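Local coordinates for putative phosphosugar isomerase (Clostridium difficile, PDB 3G68), which is a double-SIS-domain protein that probably binds phosphosugars and may act as an isomerase related to glucosamine-6-phosphate synthase, at residues L181-R186 with Q310-I315. Numbering follows the deposited sequence.
Sequences LDAINR and QTFNFI
The F312 ring meets A183 obliquely, CD2 lying 4.1 Å from A183 CB, while T311 CG2 sits over the centre of one ring face, 3.8 Å above the plane. The same methyl of A183 also packs against F312 CB, and M15 of helix 4-20 and M155 of helix 145-165 touch F312 as well. The other flat group, the amide of N313, is turned so that A183 O lies almost in its plane. N313 ND2 donates a nearly straight hydrogen bond of 3.0 Å to A183 O (N-H...O 166°), arriving 44° above the carbonyl plane rather than along a lone pair. Placing CG beside the backbone N (chi1 -59°) brings the N313 amide to A183 O. ND2 also makes a weak second bond to F312 O, and N313 OD1 lies 3.8 Å from R186 CB. The guanidinium of R186 is engaged by E137 of the second subunit in a salt bridge. R186 N reaches A183 O from the face opposite ND2 of N313. Two donors thus grip this carbonyl, and one side-chain amide ties helix 170-184 to the buried loop before helix 316-324, beside an apolar patch built on A183 and F312.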
loop_
_atom_site.group_PDB
_atom_site.type_symbol
_atom_site.label_atom_id
_atom_site.label_comp_id
_atom_site.label_asym_id
_atom_site.label_seq_id
_atom_site.Cartn_x
_atom_site.Cartn_y
_atom_site.Cartn_z
ATOM N N LEU B 181 -14.990 -24.080 23.103
ATOM C CA LEU B 181 -14.673 -22.635 23.060
ATOM C C LEU B 181 -15.638 -21.875 22.143
ATOM O O LEU B 181 -16.028 -20.741 22.426
ATOM C CB LEU B 181 -13.207 -22.411 22.651
ATOM C CG LEU B 181 -12.166 -22.747 23.712
ATOM C CD1 LEU B 181 -10.735 -22.656 23.111
ATOM C CD2 LEU B 181 -12.303 -21.815 24.952
ATOM N N ASP B 182 -16.042 -22.513 21.056
ATOM C CA ASP B 182 -17.024 -21.933 20.142
ATOM C C ASP B 182 -18.384 -21.732 20.860
ATOM O O ASP B 182 -19.043 -20.742 20.588
ATOM C CB ASP B 182 -17.283 -22.818 18.914
ATOM C CG ASP B 182 -16.174 -22.800 17.868
ATOM O OD1 ASP B 182 -15.309 -21.911 17.841
ATOM O OD2 ASP B 182 -16.234 -23.695 16.997
ATOM N N ALA B 183 -18.777 -22.626 21.777
ATOM C CA ALA B 183 -20.019 -22.464 22.558
ATOM C C ALA B 183 -19.843 -21.346 23.593
ATOM O O ALA B 183 -20.691 -20.457 23.760
ATOM C CB ALA B 183 -20.372 -23.789 23.275
ATOM N N ILE B 184 -18.710 -21.350 24.266
ATOM C CA ILE B 184 -18.414 -20.338 25.294
ATOM C C ILE B 184 -18.438 -18.902 24.716
ATOM O O ILE B 184 -18.903 -17.973 25.364
ATOM C CB ILE B 184 -17.020 -20.637 25.961
ATOM C CG1 ILE B 184 -17.077 -21.945 26.790
ATOM C CG2 ILE B 184 -16.541 -19.455 26.769
ATOM C CD1 ILE B 184 -15.683 -22.389 27.331
ATOM N N ASN B 185 -17.994 -18.740 23.467
ATOM C CA ASN B 185 -17.941 -17.439 22.825
ATOM C C ASN B 185 -19.305 -16.862 22.417
ATOM O O ASN B 185 -19.416 -15.684 22.108
ATOM C CB ASN B 185 -17.024 -17.451 21.601
ATOM C CG ASN B 185 -16.554 -16.049 21.240
ATOM O OD1 ASN B 185 -16.109 -15.300 22.112
ATOM N ND2 ASN B 185 -16.654 -15.692 19.980
ATOM N N ARG B 186 -20.328 -17.711 22.393
ATOM C CA ARG B 186 -21.703 -17.274 22.082
ATOM C C ARG B 186 -22.491 -16.864 23.316
ATOM O O ARG B 186 -23.593 -16.312 23.201
ATOM C CB ARG B 186 -22.458 -18.400 21.371
ATOM C CG ARG B 186 -21.801 -18.736 20.047
ATOM C CD ARG B 186 -22.656 -19.690 19.292
ATOM N NE ARG B 186 -22.136 -19.928 17.965
ATOM C CZ ARG B 186 -22.759 -20.636 17.035
ATOM N NH1 ARG B 186 -23.941 -21.183 17.277
ATOM N NH2 ARG B 186 -22.193 -20.785 15.842
ATOM N N GLN B 310 -24.222 -27.444 23.336
ATOM C CA GLN B 310 -25.341 -26.493 23.483
ATOM C C GLN B 310 -25.643 -26.227 24.945
ATOM O O GLN B 310 -26.297 -25.228 25.262
ATOM C CB GLN B 310 -26.606 -27.006 22.771
ATOM C CG GLN B 310 -27.192 -28.289 23.391
ATOM C CD GLN B 310 -28.446 -28.797 22.681
ATOM O OE1 GLN B 310 -29.156 -28.058 22.010
ATOM N NE2 GLN B 310 -28.706 -30.074 22.831
ATOM N N THR B 311 -25.212 -27.121 25.833
ATOM C CA THR B 311 -25.399 -26.948 27.267
ATOM C C THR B 311 -24.789 -25.622 27.776
ATOM O O THR B 311 -25.202 -25.099 28.777
ATOM C CB THR B 311 -24.848 -28.152 28.087
ATOM O OG1 THR B 311 -25.323 -28.073 29.443
ATOM C CG2 THR B 311 -23.313 -28.181 28.064
ATOM N N PHE B 312 -23.798 -25.085 27.090
ATOM C CA PHE B 312 -23.192 -23.815 27.523
ATOM C C PHE B 312 -23.943 -22.569 27.129
ATOM O O PHE B 312 -23.468 -21.473 27.415
ATOM C CB PHE B 312 -21.732 -23.743 27.074
ATOM C CG PHE B 312 -20.931 -24.818 27.663
ATOM C CD1 PHE B 312 -20.770 -24.879 29.052
ATOM C CD2 PHE B 312 -20.406 -25.841 26.875
ATOM C CE1 PHE B 312 -20.053 -25.941 29.629
ATOM C CE2 PHE B 312 -19.683 -26.878 27.458
ATOM C CZ PHE B 312 -19.510 -26.920 28.833
ATOM N N ASN B 313 -25.068 -22.728 26.428
ATOM C CA ASN B 313 -25.894 -21.598 26.059
ATOM C C ASN B 313 -27.377 -21.698 26.360
ATOM O O ASN B 313 -27.993 -20.673 26.577
ATOM C CB ASN B 313 -25.832 -21.381 24.542
ATOM C CG ASN B 313 -24.426 -21.120 24.003
ATOM O OD1 ASN B 313 -24.192 -21.391 22.835
ATOM N ND2 ASN B 313 -23.515 -20.573 24.817
ATOM N N PHE B 314 -27.962 -22.901 26.362
ATOM C CA PHE B 314 -29.435 -23.003 26.305
ATOM C C PHE B 314 -30.246 -22.360 27.420
ATOM O O PHE B 314 -31.266 -21.713 27.141
ATOM C CB PHE B 314 -29.928 -24.445 26.107
ATOM C CG PHE B 314 -30.861 -24.575 24.959
ATOM C CD1 PHE B 314 -32.085 -23.931 24.968
ATOM C CD2 PHE B 314 -30.479 -25.298 23.825
ATOM C CE1 PHE B 314 -32.954 -24.040 23.859
ATOM C CE2 PHE B 314 -31.300 -25.379 22.732
ATOM C CZ PHE B 314 -32.538 -24.739 22.744
ATOM N N ILE B 315 -29.811 -22.514 28.666
ATOM C CA ILE B 315 -30.585 -22.003 29.784
ATOM C C ILE B 315 -30.185 -20.604 30.266
ATOM O O ILE B 315 -30.760 -20.100 31.231
ATOM C CB ILE B 315 -30.704 -23.007 30.963
ATOM C CG1 ILE B 315 -29.384 -23.282 31.654
ATOM C CG2 ILE B 315 -31.317 -24.323 30.501
ATOM C CD1 ILE B 315 -29.604 -24.043 32.981
#